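Local atomic coordinates of UDP-N-acetylglucosamine 4-epimerase (Bacillus cereus, PDB entry 3M2P), a protein that probably catalyses the 4-epimerisation of UDP-N-acetylglucosamine as a nucleotide-binding member of the NAD(P)-dependent epimerase/dehydratase family. Residues Arg159-Tyr164 against Ser263-Ser268; Ala195-Leu200 against Glu258-Ser263. All coordinates share one frame; numbering follows the deposited sequence.

Interaction 1: residues Arg159-Tyr164 against Ser263-Ser268; sequences RFAHLY and SYMDSS
The imidazole of His162 meets Ser263 at its edge, with Ser263 OG near the ring plane and Ser263 CB in it, while Ile110 packs against the same side chain from a loop. His162 NE2 and Ser263 OG lie 2.7 Å apart in an almost straight hydrogen bond (170°) that either atom could donate. The serine reaches the ring because its OG sits between its own backbone N and carbonyl carbon (chi1 56°). Two residues on, selenomethionine Met265 runs in from the loop and bends at chi3 (-53°), which carries its methyl round to Ala161: Met265 CE to Ala161 CB is 3.6 Å. The selenium itself rests 3.5 Å from Arg159 O, and Met265 CE lies at much the same distance, 3.6 Å, from Arg159 O. All this takes place where strand 154-164 of the Rossmann-type sheet is interrupted at Ala161, and the loop 263-268 passes over that break on its way to helix 268-273. Arg159 starts toward the loop, but its guanidinium leads off to a salt bridge with Glu141 and a hydrogen bond to Tyr113.

Interaction 2: residues Ala195-Leu200 against Glu258-Ser263; sequences AKREFL and EGIHSS
Running at 41° to each other, the backbones of 195-200 and 258-263 come together in a single beta bridge between Arg197 and Ser263, whose CA atoms are 4.7 Å apart. The loop thereby adds a short parallel bridge to strand 197-201, itself a neighbour of strand 154-164 in the main sheet of this Rossmann-type fold. Two bonds make the bridge: Ser263 N gives to Lys196 O at 2.8 Å, and Glu198 N gives to Ser263 O at 2.7 Å. One step back along both chains a side chain takes over from the backbone. Ser262 OG, placed beside its own backbone N (chi1 -82°), accepts from Lys196 N at 2.7 Å, and Ala195 CB lies 3.6 Å from Ser262 OG.

Ala195 CB fits over the peptide of His261 and next to Ile260. On the Arg197 side, Ile260 and the arginine chain cross at about a right angle, and Ile260 CG2 approaches Arg197 NE to 3.7 Å. Arg197 NH2 bonds to Asn232 OD1 in helix 232-242, against which Ile260 also packs, while Ile260 CD1 lies 3.8 Å from Arg197 NH2. Glu198 points its carboxylate along the same loop, where OE1 probably accepts from Met265 N. Nearer the bridge, Arg197 CG lies 3.7 Å from His261 O, the aliphatic part of the arginine running past that carbonyl.

Overall arrangement
Interaction 1 and interaction 2 are successive stations of one loop on one sheet, their centres 11 Å apart. Ser263 belongs to both: its backbone bridges strand 197-201, while its hydroxyl serves strand 154-164. The two strands are themselves joined, His162 O lying 2.8 Å from Leu200 N in a probable hydrogen bond. Interaction 1 is buried, its centre about 9 Å from the centre of the chain, whereas interaction 2 lies at the surface, its centre about 16 Å from the chain centre, and away from the UDP site. Interaction 1 is nearer that site: the side chain of Phe160 is about 4 Å from that of UDP-binding Leu14, although no UDP is bound to this chain.

Interaction 1: residues Arg159-Tyr164 against Ser263-Ser268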
loop_
_atom_site.group_PDB
_atom_site.type_symbol
_atom_site.label_atom_id
_atom_site.label_comp_id
_atom_site.label_asym_id
_atom_site.label_seq_id
_atom_site.Cartn_x
_atom_site.Cartn_y
_atom_site.Cartn_z
ATOM N N ARG A 159 7.938 1.357 -10.745
ATOM C CA ARG A 159 8.341 0.280 -9.841
ATOM C C ARG A 159 9.723 -0.301 -10.196
ATOM O O ARG A 159 9.817 -1.300 -10.906
ATOM C CB ARG A 159 7.277 -0.816 -9.797
ATOM C CG ARG A 159 5.980 -0.336 -9.215
ATOM C CD ARG A 159 4.898 -1.373 -9.300
ATOM N NE ARG A 159 3.715 -0.951 -8.556
ATOM C CZ ARG A 159 2.492 -1.436 -8.755
ATOM N NH1 ARG A 159 2.280 -2.361 -9.687
ATOM N NH2 ARG A 159 1.474 -1.004 -8.021
ATOM N N PHE A 160 10.783 0.334 -9.691
ATOM C CA PHE A 160 12.161 -0.112 -9.910
ATOM C C PHE A 160 12.447 -1.502 -9.365
ATOM O O PHE A 160 11.975 -1.864 -8.291
ATOM C CB PHE A 160 13.156 0.862 -9.273
ATOM C CG PHE A 160 13.160 2.215 -9.902
ATOM C CD1 PHE A 160 13.501 2.372 -11.234
ATOM C CD2 PHE A 160 12.825 3.332 -9.163
ATOM C CE1 PHE A 160 13.496 3.601 -11.814
ATOM C CE2 PHE A 160 12.821 4.570 -9.737
ATOM C CZ PHE A 160 13.151 4.705 -11.067
ATOM N N ALA A 161 13.230 -2.273 -10.114
ATOM C CA ALA A 161 13.763 -3.538 -9.619
ATOM C C ALA A 161 14.875 -3.195 -8.638
ATOM O O ALA A 161 15.083 -2.030 -8.331
ATOM C CB ALA A 161 14.289 -4.402 -10.767
ATOM N N HIS A 162 15.585 -4.191 -8.138
ATOM C CA HIS A 162 16.587 -3.928 -7.119
ATOM C C HIS A 162 17.741 -3.106 -7.664
ATOM O O HIS A 162 18.433 -3.526 -8.577
ATOM C CB HIS A 162 17.065 -5.236 -6.486
ATOM C CG HIS A 162 15.945 -6.066 -5.948
ATOM N ND1 HIS A 162 15.261 -5.732 -4.803
ATOM C CD2 HIS A 162 15.358 -7.193 -6.422
ATOM C CE1 HIS A 162 14.312 -6.624 -4.581
ATOM N NE2 HIS A 162 14.346 -7.518 -5.552
ATOM N N LEU A 163 17.945 -1.924 -7.102
ATOM C CA LEU A 163 18.973 -1.043 -7.623
ATOM C C LEU A 163 20.368 -1.438 -7.128
ATOM O O LEU A 163 20.551 -1.772 -5.954
ATOM C CB LEU A 163 18.673 0.431 -7.291
ATOM C CG LEU A 163 17.328 1.022 -7.740
ATOM C CD1 LEU A 163 16.205 0.269 -7.039
ATOM C CD2 LEU A 163 17.197 2.522 -7.443
ATOM N N TYR A 164 21.342 -1.407 -8.035
ATOM C CA TYR A 164 22.742 -1.480 -7.646
ATOM C C TYR A 164 23.531 -0.429 -8.404
ATOM O O TYR A 164 23.126 -0.005 -9.487
ATOM C CB TYR A 164 23.321 -2.869 -7.904
ATOM C CG TYR A 164 23.371 -3.257 -9.356
ATOM C CD1 TYR A 164 22.320 -3.945 -9.943
ATOM C CD2 TYR A 164 24.467 -2.943 -10.137
ATOM C CE1 TYR A 164 22.359 -4.297 -11.266
ATOM C CE2 TYR A 164 24.515 -3.293 -11.471
ATOM C CZ TYR A 164 23.461 -3.972 -12.027
ATOM O OH TYR A 164 23.505 -4.339 -13.352
ATOM N N SER A 263 12.334 -12.439 -6.868
ATOM C CA SER A 263 11.641 -11.230 -7.310
ATOM C C SER A 263 12.171 -10.692 -8.635
ATOM O O SER A 263 13.318 -10.275 -8.744
ATOM C CB SER A 263 11.634 -10.142 -6.223
ATOM O OG SER A 263 12.937 -9.819 -5.775
ATOM N N TYR A 264 11.318 -10.725 -9.648
ATOM C CA TYR A 264 11.643 -10.137 -10.936
ATOM C C TYR A 264 10.368 -9.748 -11.644
ATOM O O TYR A 264 9.290 -10.201 -11.272
ATOM C CB TYR A 264 12.468 -11.089 -11.802
ATOM C CG TYR A 264 11.950 -12.514 -11.901
ATOM C CD1 TYR A 264 12.418 -13.499 -11.039
ATOM C CD2 TYR A 264 11.023 -12.882 -12.872
ATOM C CE1 TYR A 264 11.970 -14.798 -11.123
ATOM C CE2 TYR A 264 10.562 -14.185 -12.961
ATOM C CZ TYR A 264 11.050 -15.144 -12.087
ATOM O OH TYR A 264 10.627 -16.454 -12.158
HETATM N N MSE A 265 10.486 -8.913 -12.667
HETATM C CA MSE A 265 9.306 -8.384 -13.332
HETATM C C MSE A 265 9.354 -8.497 -14.832
HETATM O O MSE A 265 10.412 -8.502 -15.451
HETATM C CB MSE A 265 9.108 -6.907 -12.999
HETATM C CG MSE A 265 8.899 -6.606 -11.542
HETATM SE SE MSE A 265 9.167 -4.712 -11.201
HETATM C CE MSE A 265 10.950 -4.513 -12.003
ATOM N N ASP A 266 8.157 -8.530 -15.395
ATOM C CA ASP A 266 7.916 -8.371 -16.810
ATOM C C ASP A 266 7.855 -6.869 -17.108
ATOM O O ASP A 266 6.997 -6.160 -16.580
ATOM C CB ASP A 266 6.585 -9.044 -17.111
ATOM C CG ASP A 266 6.128 -8.825 -18.510
ATOM O OD1 ASP A 266 6.846 -8.131 -19.251
ATOM O OD2 ASP A 266 5.044 -9.343 -18.864
ATOM N N SER A 267 8.771 -6.366 -17.926
ATOM C CA SER A 267 8.797 -4.928 -18.203
ATOM C C SER A 267 8.324 -4.547 -19.614
ATOM O O SER A 267 8.701 -3.494 -20.144
ATOM C CB SER A 267 10.185 -4.352 -17.932
ATOM O OG SER A 267 10.523 -4.495 -16.569
ATOM N N SER A 268 7.502 -5.410 -20.208
ATOM C CA SER A 268 6.866 -5.131 -21.484
ATOM C C SER A 268 6.347 -3.693 -21.539
ATOM O O SER A 268 6.835 -2.881 -22.324
ATOM C CB SER A 268 5.690 -6.082 -21.706
ATOM O OG SER A 268 6.091 -7.432 -21.615
#

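Interaction 2: residues Ala195-Leu200 against Glu258-Ser263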
loop_
_atom_site.group_PDB
_atom_site.type_symbol
_atom_site.label_atom_id
_atom_site.label_comp_id
_atom_site.label_asym_id
_atom_site.label_seq_id
_atom_site.Cartn_x
_atom_site.Cartn_y
_atom_site.Cartn_z
ATOM N N ALA A 195 16.452 -19.102 -5.743
ATOM C CA ALA A 195 15.684 -17.873 -5.915
ATOM C C ALA A 195 16.399 -16.889 -6.829
ATOM O O ALA A 195 17.619 -16.748 -6.765
ATOM C CB ALA A 195 15.407 -17.233 -4.576
ATOM N N LYS A 196 15.621 -16.221 -7.679
ATOM C CA LYS A 196 16.136 -15.295 -8.684
ATOM C C LYS A 196 15.635 -13.890 -8.389
ATOM O O LYS A 196 14.434 -13.679 -8.192
ATOM C CB LYS A 196 15.696 -15.732 -10.082
ATOM C CG LYS A 196 16.478 -16.923 -10.607
ATOM C CD LYS A 196 15.806 -17.623 -11.791
ATOM C CE LYS A 196 16.803 -18.558 -12.506
ATOM N NZ LYS A 196 16.163 -19.700 -13.250
ATOM N N ARG A 197 16.562 -12.936 -8.346
ATOM C CA ARG A 197 16.247 -11.550 -7.997
ATOM C C ARG A 197 16.693 -10.603 -9.106
ATOM O O ARG A 197 17.786 -10.747 -9.633
ATOM C CB ARG A 197 16.920 -11.167 -6.673
ATOM C CG ARG A 197 16.319 -11.841 -5.434
ATOM C CD ARG A 197 16.803 -11.174 -4.153
ATOM N NE ARG A 197 18.045 -11.760 -3.655
ATOM C CZ ARG A 197 18.855 -11.180 -2.768
ATOM N NH1 ARG A 197 18.583 -9.979 -2.286
ATOM N NH2 ARG A 197 19.959 -11.798 -2.370
ATOM N N GLU A 198 15.850 -9.635 -9.462
ATOM C CA GLU A 198 16.147 -8.759 -10.595
ATOM C C GLU A 198 16.941 -7.531 -10.166
ATOM O O GLU A 198 16.550 -6.833 -9.240
ATOM C CB GLU A 198 14.856 -8.344 -11.280
ATOM C CG GLU A 198 15.021 -7.688 -12.640
ATOM C CD GLU A 198 13.673 -7.481 -13.310
ATOM O OE1 GLU A 198 12.660 -7.873 -12.685
ATOM O OE2 GLU A 198 13.617 -6.935 -14.442
ATOM N N PHE A 199 18.064 -7.283 -10.838
ATOM C CA PHE A 199 18.954 -6.176 -10.488
ATOM C C PHE A 199 19.071 -5.125 -11.593
ATOM O O PHE A 199 19.576 -5.405 -12.678
ATOM C CB PHE A 199 20.339 -6.707 -10.157
ATOM C CG PHE A 199 20.382 -7.543 -8.923
ATOM C CD1 PHE A 199 20.150 -8.908 -8.986
ATOM C CD2 PHE A 199 20.677 -6.970 -7.694
ATOM C CE1 PHE A 199 20.203 -9.682 -7.854
ATOM C CE2 PHE A 199 20.729 -7.746 -6.552
ATOM C CZ PHE A 199 20.484 -9.100 -6.635
ATOM N N LEU A 200 18.617 -3.909 -11.301
ATOM C CA LEU A 200 18.622 -2.827 -12.274
ATOM C C LEU A 200 19.720 -1.834 -11.971
ATOM O O LEU A 200 19.729 -1.229 -10.909
ATOM C CB LEU A 200 17.275 -2.106 -12.269
ATOM C CG LEU A 200 17.197 -0.797 -13.050
ATOM C CD1 LEU A 200 17.265 -1.068 -14.537
ATOM C CD2 LEU A 200 15.923 -0.063 -12.707
ATOM N N GLU A 258 16.857 -20.523 1.956
ATOM C CA GLU A 258 15.456 -20.413 2.368
ATOM C C GLU A 258 15.122 -19.098 3.087
ATOM O O GLU A 258 13.978 -18.870 3.484
ATOM C CB GLU A 258 15.022 -21.626 3.206
ATOM C CG GLU A 258 14.537 -22.808 2.369
ATOM C CD GLU A 258 14.433 -24.097 3.173
ATOM O OE1 GLU A 258 14.619 -24.036 4.415
ATOM O OE2 GLU A 258 14.175 -25.166 2.563
ATOM N N GLY A 259 16.120 -18.236 3.246
ATOM C CA GLY A 259 15.878 -16.900 3.748
ATOM C C GLY A 259 15.651 -15.928 2.603
ATOM O O GLY A 259 15.505 -14.717 2.807
ATOM N N ILE A 260 15.610 -16.462 1.387
ATOM C CA ILE A 260 15.579 -15.626 0.196
ATOM C C ILE A 260 14.438 -16.013 -0.721
ATOM O O ILE A 260 14.196 -17.195 -0.947
ATOM C CB ILE A 260 16.897 -15.732 -0.573
ATOM C CG1 ILE A 260 18.069 -15.592 0.401
ATOM C CG2 ILE A 260 16.971 -14.676 -1.657
ATOM C CD1 ILE A 260 19.280 -14.895 -0.186
ATOM N N HIS A 261 13.733 -15.014 -1.242
ATOM C CA HIS A 261 12.639 -15.273 -2.176
ATOM C C HIS A 261 12.913 -14.679 -3.562
ATOM O O HIS A 261 13.736 -13.771 -3.705
ATOM C CB HIS A 261 11.304 -14.780 -1.597
ATOM C CG HIS A 261 10.904 -15.486 -0.336
ATOM N ND1 HIS A 261 11.136 -14.964 0.920
ATOM C CD2 HIS A 261 10.309 -16.688 -0.135
ATOM C CE1 HIS A 261 10.692 -15.806 1.838
ATOM N NE2 HIS A 261 10.184 -16.859 1.223
ATOM N N SER A 262 12.244 -15.203 -4.585
ATOM C CA SER A 262 12.419 -14.685 -5.941
ATOM C C SER A 262 11.689 -13.365 -6.169
ATOM O O SER A 262 10.561 -13.187 -5.723
ATOM C CB SER A 262 11.950 -15.708 -6.974
ATOM O OG SER A 262 12.957 -16.665 -7.220
ATOM N N SER A 263 12.334 -12.439 -6.868
ATOM C CA SER A 263 11.641 -11.230 -7.310
ATOM C C SER A 263 12.171 -10.692 -8.635
ATOM O O SER A 263 13.318 -10.275 -8.744
ATOM C CB SER A 263 11.634 -10.142 -6.223
ATOM O OG SER A 263 12.937 -9.819 -5.775
#